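Two-component system sensor histidine kinase (Bacteroides thetaiotaomicron, PDB 3OTT) is probably a membrane-bound sensor histidine kinase of a human gut symbiont, whose extracellular propeller and sandwich part apparently senses saccharides. Local coordinates at residues S25-W36 with I65-L76. Sequence-based numbering, arbitrary orientation.
Sequences SCFLQDSEGLIW and IYCGVIIDNTYL. With TBR (hexatantalum dodecabromide), chain D.
Leu76 brings its CD2 methyl obliquely onto the Trp36 indole, 4.1 Å from the centroid of the six-membered ring and off-centre, a CH-pi contact. At the ring's edge, in plane, lie Leu28 O and the carboxylate of Asp30. Two consecutive blades of a beta-propeller meet here: strands 25-29 and 67-71, each the first of its four-stranded blade, run nearly parallel (11°) and pack through side chains. Gly68 suits the tight middle, because a CB would collide with Leu28 CD1; Leu28 can thus set CD2 3.5 Å from Gly68 O while CD1 slides past Leu76. The extended CG1-CD1 arm of Ile70 reaches across, CD1 coming 3.4 Å from Gln29 O, where the chain enters the turn at Asp30.

Asp30 organises that turn. With CG between backbone N and carbonyl carbon (chi1 56°), OD1 accepts from Glu32 N, an Asx turn, and from Leu34 N, while OD2 takes Trp36 NE1 at 2.6 Å in a nearly straight bond (172°) and pairs with Arg660. Replacing it with an alanine would probably leave Trp36 NE1 without its acceptor, Arg660 without this carboxylate, and the N-H groups of Glu32 and Leu34 without OD1, the turn then less firmly held beside the hexatantalum dodecabromide cluster that touches Ser31 O. Across the blades, Ser31, small and hydroxylated, donates OG to Asn73 OD1 at 2.6 Å, in the carbonyl plane and on a lone pair.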
loop_
_atom_site.group_PDB
_atom_site.type_symbol
_atom_site.label_atom_id
_atom_site.label_comp_id
_atom_site.label_asym_id
_atom_site.label_seq_id
_atom_site.Cartn_x
_atom_site.Cartn_y
_atom_site.Cartn_z
ATOM N N SER B 25 -19.637 26.734 -4.964
ATOM C CA SER B 25 -18.571 26.705 -5.939
ATOM C C SER B 25 -17.576 25.551 -5.751
ATOM O O SER B 25 -16.729 25.381 -6.610
ATOM C CB SER B 25 -17.812 28.013 -5.843
ATOM O OG SER B 25 -17.305 28.051 -4.506
ATOM N N CYS B 26 -17.611 24.865 -4.586
ATOM C CA CYS B 26 -16.732 23.754 -4.286
ATOM C C CYS B 26 -17.176 22.975 -3.052
ATOM O O CYS B 26 -17.970 23.475 -2.248
ATOM C CB CYS B 26 -15.308 24.224 -4.047
ATOM S SG CYS B 26 -15.177 25.481 -2.811
ATOM N N PHE B 27 -16.600 21.781 -2.904
ATOM C CA PHE B 27 -16.897 20.855 -1.807
ATOM C C PHE B 27 -15.578 20.310 -1.362
ATOM O O PHE B 27 -14.695 20.097 -2.201
ATOM C CB PHE B 27 -17.731 19.636 -2.223
ATOM C CG PHE B 27 -19.062 19.964 -2.799
ATOM C CD1 PHE B 27 -19.203 20.211 -4.161
ATOM C CD2 PHE B 27 -20.181 20.042 -1.988
ATOM C CE1 PHE B 27 -20.438 20.494 -4.710
ATOM C CE2 PHE B 27 -21.405 20.370 -2.534
ATOM C CZ PHE B 27 -21.557 20.574 -3.871
ATOM N N LEU B 28 -15.452 20.050 -0.058
ATOM C CA LEU B 28 -14.314 19.320 0.512
ATOM C C LEU B 28 -14.883 18.322 1.456
ATOM O O LEU B 28 -15.962 18.504 1.968
ATOM C CB LEU B 28 -13.411 20.278 1.279
ATOM C CG LEU B 28 -12.806 21.340 0.381
ATOM C CD1 LEU B 28 -12.201 22.491 1.193
ATOM C CD2 LEU B 28 -11.765 20.671 -0.553
ATOM N N GLN B 29 -14.156 17.253 1.700
ATOM C CA GLN B 29 -14.571 16.265 2.668
ATOM C C GLN B 29 -13.367 15.988 3.562
ATOM O O GLN B 29 -12.317 15.568 3.052
ATOM C CB GLN B 29 -14.964 14.992 1.964
ATOM C CG GLN B 29 -15.614 14.026 2.910
ATOM C CD GLN B 29 -16.153 12.769 2.223
ATOM O OE1 GLN B 29 -15.612 12.324 1.205
ATOM N NE2 GLN B 29 -17.206 12.185 2.804
ATOM N N ASP B 30 -13.492 16.264 4.869
ATOM C CA ASP B 30 -12.372 16.041 5.799
ATOM C C ASP B 30 -12.147 14.545 6.027
ATOM O O ASP B 30 -12.947 13.718 5.565
ATOM C CB ASP B 30 -12.516 16.830 7.117
ATOM C CG ASP B 30 -13.873 16.545 7.881
ATOM O OD1 ASP B 30 -14.190 15.378 8.189
ATOM O OD2 ASP B 30 -14.565 17.513 8.286
ATOM N N SER B 31 -11.073 14.193 6.744
ATOM C CA SER B 31 -10.615 12.787 6.792
ATOM C C SER B 31 -11.540 11.950 7.671
ATOM O O SER B 31 -11.331 10.771 7.809
ATOM C CB SER B 31 -9.176 12.683 7.338
ATOM O OG SER B 31 -9.084 13.460 8.536
ATOM N N GLU B 32 -12.527 12.591 8.276
ATOM C CA GLU B 32 -13.511 11.891 9.131
ATOM C C GLU B 32 -14.884 11.935 8.451
ATOM O O GLU B 32 -15.869 11.574 9.025
ATOM C CB GLU B 32 -13.497 12.477 10.575
ATOM C CG GLU B 32 -12.121 12.215 11.294
ATOM C CD GLU B 32 -11.764 13.180 12.464
ATOM O OE1 GLU B 32 -11.610 12.684 13.623
ATOM O OE2 GLU B 32 -11.581 14.411 12.218
ATOM N N GLY B 33 -14.926 12.351 7.181
ATOM C CA GLY B 33 -16.160 12.233 6.373
ATOM C C GLY B 33 -17.165 13.379 6.364
ATOM O O GLY B 33 -18.154 13.304 5.651
ATOM N N LEU B 34 -16.931 14.474 7.072
ATOM C CA LEU B 34 -17.892 15.606 6.982
ATOM C C LEU B 34 -17.754 16.415 5.682
ATOM O O LEU B 34 -16.647 16.792 5.272
ATOM C CB LEU B 34 -17.702 16.580 8.161
ATOM C CG LEU B 34 -18.901 17.235 8.931
ATOM C CD1 LEU B 34 -18.456 18.352 9.968
ATOM C CD2 LEU B 34 -19.820 17.913 8.086
ATOM N N ILE B 35 -18.873 16.742 5.054
ATOM C CA ILE B 35 -18.848 17.597 3.872
ATOM C C ILE B 35 -18.861 19.090 4.194
ATOM O O ILE B 35 -19.695 19.558 4.976
ATOM C CB ILE B 35 -20.049 17.262 3.018
ATOM C CG1 ILE B 35 -19.929 15.799 2.561
ATOM C CG2 ILE B 35 -20.150 18.229 1.882
ATOM C CD1 ILE B 35 -18.936 15.614 1.461
ATOM N N TRP B 36 -17.957 19.819 3.567
ATOM C CA TRP B 36 -17.842 21.260 3.651
ATOM C C TRP B 36 -18.145 21.861 2.285
ATOM O O TRP B 36 -17.758 21.290 1.252
ATOM C CB TRP B 36 -16.411 21.653 4.070
ATOM C CG TRP B 36 -16.046 21.087 5.429
ATOM C CD1 TRP B 36 -15.512 19.829 5.689
ATOM C CD2 TRP B 36 -16.171 21.723 6.690
ATOM N NE1 TRP B 36 -15.320 19.662 7.017
ATOM C CE2 TRP B 36 -15.702 20.815 7.664
ATOM C CE3 TRP B 36 -16.606 22.986 7.104
ATOM C CZ2 TRP B 36 -15.702 21.117 9.022
ATOM C CZ3 TRP B 36 -16.597 23.292 8.458
ATOM C CH2 TRP B 36 -16.167 22.349 9.401
ATOM N N ILE B 65 -16.369 32.076 -1.839
ATOM C CA ILE B 65 -15.311 31.114 -1.885
ATOM C C ILE B 65 -15.223 30.555 -3.315
ATOM O O ILE B 65 -16.239 30.157 -3.884
ATOM C CB ILE B 65 -15.649 29.919 -0.962
ATOM C CG1 ILE B 65 -16.100 30.386 0.436
ATOM C CG2 ILE B 65 -14.462 28.894 -0.847
ATOM C CD1 ILE B 65 -15.034 31.109 1.191
ATOM N N TYR B 66 -14.030 30.473 -3.893
ATOM C CA TYR B 66 -13.950 29.968 -5.283
ATOM C C TYR B 66 -13.424 28.564 -5.391
ATOM O O TYR B 66 -13.654 27.898 -6.400
ATOM C CB TYR B 66 -13.104 30.903 -6.127
ATOM C CG TYR B 66 -13.709 32.286 -6.238
ATOM C CD1 TYR B 66 -14.605 32.600 -7.283
ATOM C CD2 TYR B 66 -13.350 33.300 -5.311
ATOM C CE1 TYR B 66 -15.171 33.888 -7.403
ATOM C CE2 TYR B 66 -13.939 34.635 -5.403
ATOM C CZ TYR B 66 -14.849 34.892 -6.448
ATOM O OH TYR B 66 -15.381 36.142 -6.576
ATOM N N CYS B 67 -12.698 28.122 -4.365
ATOM C CA CYS B 67 -12.009 26.860 -4.412
ATOM C C CYS B 67 -11.496 26.619 -3.004
ATOM O O CYS B 67 -11.475 27.555 -2.207
ATOM C CB CYS B 67 -10.823 26.932 -5.380
ATOM S SG CYS B 67 -9.523 28.052 -4.826
ATOM N N GLY B 68 -11.089 25.387 -2.722
ATOM C CA GLY B 68 -10.512 25.044 -1.439
ATOM C C GLY B 68 -9.699 23.780 -1.503
ATOM O O GLY B 68 -9.903 22.991 -2.393
ATOM N N VAL B 69 -8.758 23.613 -0.570
ATOM C CA VAL B 69 -8.132 22.340 -0.299
ATOM C C VAL B 69 -7.922 22.184 1.200
ATOM O O VAL B 69 -7.841 23.179 1.909
ATOM C CB VAL B 69 -6.715 22.161 -0.940
ATOM C CG1 VAL B 69 -6.843 21.932 -2.368
ATOM C CG2 VAL B 69 -5.792 23.314 -0.623
ATOM N N ILE B 70 -7.805 20.939 1.656
ATOM C CA ILE B 70 -7.531 20.662 3.046
ATOM C C ILE B 70 -5.996 20.526 3.212
ATOM O O ILE B 70 -5.362 19.776 2.452
ATOM C CB ILE B 70 -8.274 19.385 3.481
ATOM C CG1 ILE B 70 -9.796 19.618 3.424
ATOM C CG2 ILE B 70 -7.815 18.920 4.860
ATOM C CD1 ILE B 70 -10.651 18.372 3.869
ATOM N N ILE B 71 -5.447 21.205 4.231
ATOM C CA ILE B 71 -4.026 21.255 4.528
ATOM C C ILE B 71 -3.763 20.759 5.979
ATOM O O ILE B 71 -4.493 21.100 6.907
ATOM C CB ILE B 71 -3.496 22.753 4.359
ATOM C CG1 ILE B 71 -3.584 23.264 2.909
ATOM C CG2 ILE B 71 -2.130 22.957 4.899
ATOM C CD1 ILE B 71 -2.975 22.366 1.892
ATOM N N ASP B 72 -2.732 19.932 6.151
ATOM C CA ASP B 72 -2.288 19.398 7.464
ATOM C C ASP B 72 -3.395 18.682 8.261
ATOM O O ASP B 72 -3.319 18.622 9.464
ATOM C CB ASP B 72 -1.575 20.485 8.322
ATOM C CG ASP B 72 -0.325 21.109 7.614
ATOM O OD1 ASP B 72 0.149 20.519 6.592
ATOM O OD2 ASP B 72 0.178 22.182 8.082
ATOM N N ASN B 73 -4.413 18.153 7.574
ATOM C CA ASN B 73 -5.501 17.423 8.230
ATOM C C ASN B 73 -6.180 18.322 9.290
ATOM O O ASN B 73 -6.680 17.831 10.312
ATOM C CB ASN B 73 -4.916 16.187 8.917
ATOM C CG ASN B 73 -5.949 15.076 9.149
ATOM O OD1 ASN B 73 -6.987 14.987 8.485
ATOM N ND2 ASN B 73 -5.652 14.215 10.112
ATOM N N THR B 74 -6.121 19.645 9.104
ATOM C CA THR B 74 -6.752 20.516 10.055
ATOM C C THR B 74 -7.238 21.840 9.497
ATOM O O THR B 74 -8.053 22.487 10.150
ATOM C CB THR B 74 -5.914 20.734 11.352
ATOM O OG1 THR B 74 -6.739 21.371 12.329
ATOM C CG2 THR B 74 -4.665 21.613 11.130
ATOM N N TYR B 75 -6.748 22.272 8.327
ATOM C CA TYR B 75 -7.191 23.585 7.773
ATOM C C TYR B 75 -7.991 23.464 6.484
ATOM O O TYR B 75 -7.780 22.571 5.680
ATOM C CB TYR B 75 -6.015 24.549 7.497
ATOM C CG TYR B 75 -5.040 24.738 8.642
ATOM C CD1 TYR B 75 -5.363 25.547 9.757
ATOM C CD2 TYR B 75 -3.786 24.138 8.611
ATOM C CE1 TYR B 75 -4.466 25.690 10.822
ATOM C CE2 TYR B 75 -2.883 24.265 9.688
ATOM C CZ TYR B 75 -3.227 25.035 10.767
ATOM O OH TYR B 75 -2.269 25.156 11.761
ATOM N N LEU B 76 -8.899 24.375 6.270
ATOM C CA LEU B 76 -9.487 24.550 4.951
ATOM C C LEU B 76 -8.880 25.840 4.431
ATOM O O LEU B 76 -9.099 26.889 5.068
ATOM C CB LEU B 76 -11.027 24.672 5.018
ATOM C CG LEU B 76 -11.925 23.429 5.097
ATOM C CD1 LEU B 76 -11.289 22.237 5.754
ATOM C CD2 LEU B 76 -13.214 23.752 5.826
HETATM TA TA1 TBR D . -14.192 5.021 4.345
HETATM TA TA2 TBR D . -16.179 6.629 5.340
HETATM TA TA3 TBR D . -15.742 4.049 6.483
HETATM TA TA4 TBR D . -15.123 6.412 7.909
HETATM TA TA5 TBR D . -13.094 4.784 6.879
HETATM TA TA6 TBR D . -13.565 7.267 5.716
HETATM BR BR1 TBR D . -16.110 5.853 2.799
HETATM BR BR2 TBR D . -15.290 2.660 4.263
HETATM BR BR3 TBR D . -12.050 3.657 4.771
HETATM BR BR4 TBR D . -12.453 6.703 3.430
HETATM BR BR5 TBR D . -18.065 4.868 5.585
HETATM BR BR6 TBR D . -14.049 2.447 7.620
HETATM BR BR7 TBR D . -13.160 5.498 9.381
HETATM BR BR8 TBR D . -13.803 8.643 7.930
HETATM BR BR9 TBR D . -17.272 7.793 7.406
HETATM BR BRA TBR D . -16.606 4.493 8.919
HETATM BR BRB TBR D . -11.236 6.589 6.657
HETATM BR BRC TBR D . -15.252 8.895 4.568
#